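3-oxoacyl-[acyl-carrier-protein] synthase 3 (Micrococcus luteus NCTC 2665, PDB 4EWP) probably catalyses the condensation of acetyl-CoA with malonyl-ACP that initiates bacterial fatty acid synthesis, working as a homodimer of the thiolase-like superfamily. Local coordinates at residues Ile50-Ala56 against Ser165-Gly171; Leu153-Pro159 against Met231-Leu236. All coordinates share one frame; numbering follows the deposited sequence.

Interaction 1 (Ile50-Ala56 against Ser165-Gly171)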
# COMPACT_ATOMS: atom_id res chain seq x y z
N ILE A 50 19.69 -22.57 2.72
CA ILE A 50 18.49 -22.96 1.97
C ILE A 50 18.70 -24.29 1.26
O ILE A 50 19.73 -24.51 0.61
CB ILE A 50 18.10 -21.88 0.94
CG1 ILE A 50 17.85 -20.55 1.65
CG2 ILE A 50 16.91 -22.34 0.10
CD1 ILE A 50 17.36 -19.43 0.73
N VAL A 51 17.72 -25.19 1.40
CA VAL A 51 17.76 -26.49 0.73
C VAL A 51 16.74 -26.50 -0.40
O VAL A 51 17.05 -26.84 -1.54
CB VAL A 51 17.44 -27.64 1.69
CG1 VAL A 51 17.33 -28.96 0.94
CG2 VAL A 51 18.49 -27.72 2.77
N THR A 52 15.51 -26.14 -0.06
CA THR A 52 14.46 -25.99 -1.04
C THR A 52 13.77 -24.65 -0.83
O THR A 52 13.82 -24.08 0.27
CB THR A 52 13.41 -27.12 -0.93
OG1 THR A 52 12.71 -27.02 0.32
CG2 THR A 52 14.07 -28.49 -1.02
N ARG A 53 13.14 -24.15 -1.89
CA ARG A 53 12.25 -23.00 -1.76
C ARG A 53 10.89 -23.29 -2.41
O ARG A 53 10.80 -24.01 -3.41
CB ARG A 53 12.88 -21.72 -2.32
CG ARG A 53 12.94 -21.63 -3.85
CD ARG A 53 14.08 -22.44 -4.42
NE ARG A 53 15.39 -21.94 -3.99
CZ ARG A 53 16.43 -22.72 -3.69
NH1 ARG A 53 17.58 -22.18 -3.32
NH2 ARG A 53 16.32 -24.05 -3.76
N GLN A 54 9.84 -22.74 -1.81
CA GLN A 54 8.50 -22.81 -2.36
C GLN A 54 8.44 -22.06 -3.68
O GLN A 54 8.83 -20.90 -3.75
CB GLN A 54 7.50 -22.22 -1.37
CG GLN A 54 7.36 -23.09 -0.13
CD GLN A 54 6.79 -22.38 1.07
OE1 GLN A 54 6.77 -22.93 2.17
NE2 GLN A 54 6.31 -21.15 0.88
N ARG A 55 7.98 -22.73 -4.73
CA ARG A 55 7.79 -22.07 -6.01
C ARG A 55 6.36 -22.30 -6.50
O ARG A 55 5.92 -23.43 -6.71
CB ARG A 55 8.84 -22.52 -7.03
CG ARG A 55 10.24 -21.93 -6.78
CD ARG A 55 10.18 -20.40 -6.78
NE ARG A 55 11.45 -19.75 -6.47
CZ ARG A 55 12.47 -19.62 -7.33
NH1 ARG A 55 12.38 -20.12 -8.56
NH2 ARG A 55 13.58 -19.00 -6.95
N ALA A 56 5.62 -21.20 -6.67
CA ALA A 56 4.22 -21.25 -7.04
C ALA A 56 4.05 -21.51 -8.52
O ALA A 56 4.88 -21.10 -9.33
CB ALA A 56 3.52 -19.94 -6.66
N SER A 165 18.24 -13.96 -6.59
CA SER A 165 17.25 -14.82 -7.25
C SER A 165 17.00 -16.15 -6.52
O SER A 165 15.86 -16.48 -6.19
CB SER A 165 17.67 -15.10 -8.69
OG SER A 165 18.79 -15.97 -8.75
N PHE A 166 18.05 -16.92 -6.29
CA PHE A 166 17.89 -18.27 -5.77
C PHE A 166 17.43 -18.31 -4.31
O PHE A 166 17.06 -19.37 -3.81
CB PHE A 166 19.18 -19.05 -5.93
CG PHE A 166 20.33 -18.44 -5.19
CD1 PHE A 166 21.11 -17.47 -5.79
CD2 PHE A 166 20.59 -18.81 -3.88
CE1 PHE A 166 22.16 -16.89 -5.10
CE2 PHE A 166 21.63 -18.24 -3.19
CZ PHE A 166 22.42 -17.27 -3.80
N LEU A 167 17.45 -17.16 -3.63
CA LEU A 167 17.00 -17.10 -2.23
C LEU A 167 15.50 -17.06 -2.10
O LEU A 167 14.96 -17.39 -1.05
CB LEU A 167 17.58 -15.88 -1.50
CG LEU A 167 19.00 -15.99 -0.95
CD1 LEU A 167 19.95 -15.10 -1.75
CD2 LEU A 167 19.02 -15.62 0.51
N LEU A 168 14.81 -16.66 -3.16
CA LEU A 168 13.41 -16.27 -3.03
C LEU A 168 12.39 -17.33 -3.36
O LEU A 168 12.50 -18.07 -4.34
CB LEU A 168 13.14 -15.01 -3.86
CG LEU A 168 14.10 -13.88 -3.54
CD1 LEU A 168 13.73 -12.64 -4.36
CD2 LEU A 168 14.07 -13.60 -2.03
N GLY A 169 11.35 -17.38 -2.53
CA GLY A 169 10.27 -18.33 -2.71
C GLY A 169 8.94 -17.62 -2.63
O GLY A 169 8.88 -16.40 -2.38
N ASP A 170 7.86 -18.38 -2.83
CA ASP A 170 6.52 -17.84 -2.92
C ASP A 170 5.66 -18.42 -1.82
O ASP A 170 5.88 -19.54 -1.36
CB ASP A 170 5.90 -18.22 -4.27
CG ASP A 170 6.80 -17.89 -5.46
OD1 ASP A 170 7.54 -16.88 -5.41
OD2 ASP A 170 6.75 -18.64 -6.46
N GLY A 171 4.65 -17.66 -1.41
CA GLY A 171 3.65 -18.17 -0.49
C GLY A 171 2.90 -17.05 0.18
O GLY A 171 3.10 -15.88 -0.13
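Gln-54 and Asp-170 join the short strand 52-54 to the strand leading on to residue 180 in a core sheet of this thiolase-like fold, and two arginines extend the join along the loop and 3-10 turn before it. Asp-170 N donates to Gln-54 O (2.9 Å). In return, the Gln-54 amide, on a chain extended beyond CG (chi2 160°), brings NE2 to Asp-170 O at 2.8 Å, with that oxygen in the amide plane; Gln-54 OE1 is bonded to Arg-23. Asp-170 OD2 uses its anti lone pair to take Ala-56 N at 2.8 Å in a nearly straight bond (173°), and also accepts from Ser-154 OG.

The arginines each grip one carbonyl side-on. Arg-53, bent at chi2 and chi3, holds Phe-166 O with NE (3.1 Å) and NH1 (2.9 Å), which reach that oxygen from opposite faces of its plane; Ile-50 CG2 lies over one face of the guanidinium. Asn-30 and Val-28 take further N-H groups of Arg-53. The CA-CB bond of Arg-55 leads away from the partner segment, but the bend at chi2 (-57°) swings the chain back, and NE (2.9 Å) and NH2 (3.0 Å) meet Leu-168 O within both the guanidinium and carbonyl planes. Glycine suits position 169 because a CB would collide with Gln-54 O, and position 171 because its backbone angles would jam a CB against the preceding carbonyl.

Buried carbonyls of the turn are thus satisfied by long, multi-donor side chains, and two donors on one oxygen leave each guanidinium little freedom to rotate. This probably steadies the loop carrying Leu-168, whose side chain packs against Asn-306, a predicted active-site residue.

Interaction 2 (Leu153-Pro159 against Met231-Leu236)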
# COMPACT_ATOMS: atom_id res chain seq x y z
N LEU A 153 7.30 -14.00 -5.57
CA LEU A 153 8.59 -13.41 -5.91
C LEU A 153 9.20 -14.04 -7.15
O LEU A 153 10.02 -13.42 -7.83
CB LEU A 153 9.57 -13.59 -4.74
CG LEU A 153 9.27 -12.84 -3.44
CD1 LEU A 153 10.18 -13.32 -2.35
CD2 LEU A 153 9.45 -11.34 -3.65
N SER A 154 8.82 -15.28 -7.45
CA SER A 154 9.39 -15.95 -8.61
C SER A 154 9.03 -15.20 -9.90
O SER A 154 9.67 -15.37 -10.93
CB SER A 154 8.97 -17.42 -8.67
OG SER A 154 7.56 -17.55 -8.63
N ASP A 155 8.02 -14.34 -9.83
CA ASP A 155 7.67 -13.54 -11.01
C ASP A 155 8.67 -12.43 -11.30
O ASP A 155 8.70 -11.91 -12.42
CB ASP A 155 6.27 -12.92 -10.88
CG ASP A 155 5.19 -13.90 -11.21
OD1 ASP A 155 5.45 -14.83 -12.01
OD2 ASP A 155 4.08 -13.74 -10.65
N VAL A 156 9.46 -12.05 -10.29
CA VAL A 156 10.44 -10.98 -10.45
C VAL A 156 11.91 -11.37 -10.16
O VAL A 156 12.72 -10.52 -9.79
CB VAL A 156 10.06 -9.75 -9.60
CG1 VAL A 156 8.88 -9.02 -10.21
CG2 VAL A 156 9.75 -10.17 -8.17
N VAL A 157 12.27 -12.63 -10.35
CA VAL A 157 13.67 -13.01 -10.24
C VAL A 157 14.30 -13.17 -11.62
O VAL A 157 13.63 -13.54 -12.58
CB VAL A 157 13.88 -14.29 -9.41
CG1 VAL A 157 13.54 -14.04 -7.95
CG2 VAL A 157 13.07 -15.45 -9.97
N ASP A 158 15.59 -12.87 -11.72
CA ASP A 158 16.35 -13.14 -12.92
C ASP A 158 17.15 -14.41 -12.62
O ASP A 158 17.95 -14.43 -11.69
CB ASP A 158 17.30 -11.98 -13.23
CG ASP A 158 18.11 -12.17 -14.52
OD1 ASP A 158 18.19 -13.31 -15.04
OD2 ASP A 158 18.68 -11.17 -15.01
N PRO A 159 16.91 -15.47 -13.40
CA PRO A 159 17.55 -16.78 -13.20
C PRO A 159 19.09 -16.70 -13.29
O PRO A 159 19.77 -17.60 -12.77
CB PRO A 159 17.01 -17.63 -14.35
CG PRO A 159 15.79 -16.92 -14.82
CD PRO A 159 15.99 -15.47 -14.55
N MET A 231 17.63 -9.02 -19.23
CA MET A 231 16.18 -8.96 -19.23
C MET A 231 15.73 -7.50 -19.27
O MET A 231 16.35 -6.64 -18.64
CB MET A 231 15.61 -9.64 -17.98
CG MET A 231 15.98 -11.11 -17.82
SD MET A 231 15.25 -11.91 -16.35
CE MET A 231 13.51 -11.73 -16.70
N LEU A 232 14.67 -7.22 -20.01
CA LEU A 232 14.02 -5.91 -19.93
C LEU A 232 12.96 -5.91 -18.83
O LEU A 232 12.74 -4.89 -18.18
CB LEU A 232 13.41 -5.53 -21.28
CG LEU A 232 14.29 -4.76 -22.28
CD1 LEU A 232 15.77 -4.84 -21.92
CD2 LEU A 232 14.06 -5.24 -23.70
N TRP A 233 12.30 -7.04 -18.63
CA TRP A 233 11.39 -7.18 -17.50
C TRP A 233 12.18 -6.90 -16.22
O TRP A 233 13.20 -7.53 -15.97
CB TRP A 233 10.80 -8.59 -17.47
CG TRP A 233 9.94 -8.88 -16.27
CD1 TRP A 233 10.23 -9.72 -15.23
CD2 TRP A 233 8.65 -8.31 -15.98
NE1 TRP A 233 9.19 -9.73 -14.32
CE2 TRP A 233 8.22 -8.87 -14.75
CE3 TRP A 233 7.82 -7.40 -16.63
CZ2 TRP A 233 6.99 -8.54 -14.18
CZ3 TRP A 233 6.60 -7.08 -16.06
CH2 TRP A 233 6.20 -7.64 -14.84
N PRO A 234 11.74 -5.91 -15.43
CA PRO A 234 12.50 -5.57 -14.23
C PRO A 234 12.52 -6.73 -13.25
O PRO A 234 11.50 -7.40 -13.05
CB PRO A 234 11.71 -4.40 -13.62
CG PRO A 234 10.89 -3.86 -14.73
CD PRO A 234 10.56 -5.05 -15.61
N THR A 235 13.68 -6.96 -12.63
CA THR A 235 13.80 -8.03 -11.66
C THR A 235 14.53 -7.54 -10.42
O THR A 235 15.22 -6.53 -10.45
CB THR A 235 14.55 -9.24 -12.23
OG1 THR A 235 15.83 -8.81 -12.73
CG2 THR A 235 13.75 -9.86 -13.35
N LEU A 236 14.37 -8.28 -9.33
CA LEU A 236 14.92 -7.93 -8.03
C LEU A 236 16.44 -8.12 -8.00
O LEU A 236 17.00 -9.02 -8.63
CB LEU A 236 14.24 -8.78 -6.97
CG LEU A 236 13.75 -8.18 -5.65
CD1 LEU A 236 13.15 -6.82 -5.84
CD2 LEU A 236 12.72 -9.12 -5.03
O HOH W 1 16.60 -11.95 -9.38
O HOH W 2 19.81 -10.56 -17.48
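Trp-233 and Asp-155 join a 3-10 turn and the loop after it to a loop without regular structure, beside the dimer interface. CG of Trp-233 stands anti to the backbone N (chi1 175°), and from CB, which leads toward the other segment, the indole extends across to the 3-10 turn 153-155. There the pyrrole edge does the work: NE1, flanked in the ring by CD1 and CE2, donates to Asp-155 O at 2.9 Å, approaching in the carbonyl plane although the oxygen sits 18° out of the ring plane. Farther along, CZ2 lies 4.4 Å from Val-156 CG1, and Pro-234 CD rests over one ring face, toward its rim. Arg-210 of the second subunit packs on the same tryptophan and forms a salt bridge with Asp-155, which is also paired with Arg-152. A phenylalanine in place of Trp-233 would probably leave Asp-155 O without its N-H donor and let the turn shift against the neighbouring loop.

The next carbonyl is held by backbone: Leu-236 N meets Val-156 O at 2.8 Å, while Leu-236 CD2 touches Leu-153 CD2 (4.2 Å) and nears Val-156 CG2, branched apolar chains that fill this buried end. A water links Leu-236 O to Asp-158 N.

At the more open end the Met-231 and Asp-158 side chains run alongside each other, heading opposite ways, with Met-231 SD 3.4 Å from Asp-158 CG and 4.1 Å from Pro-159 CD. Asp-158 OD1 is bonded to Thr-160, and OD2 takes a second water that accepts from Met-231 N.

An indole N-H and a backbone N-H thus satisfy two consecutive carbonyls, and water bridges polar groups that do not pair directly. Leu-153 lies near the predicted active-site residues Cys-123 and Asn-306.

Overall arrangement
The segments alternate along the chain: 50-56, then 153-159, 165-171 and 231-236, so the two interactions cross along the chain. Their centres lie 14 Å apart on the same side of the chain's centre. The middle segments belong to one connection, the loop between the neighbouring antiparallel strands 144-152 and 170-180 of one core sheet. Interaction 1 pins its far end to strand 52-54 within the subunit; interaction 2 pins its near end to the loop ahead of strand 236-238, and also lies against the second subunit. Leu-153 and Leu-168 pack together close to Cys-123 and Asn-306, so both contacts border the predicted active site.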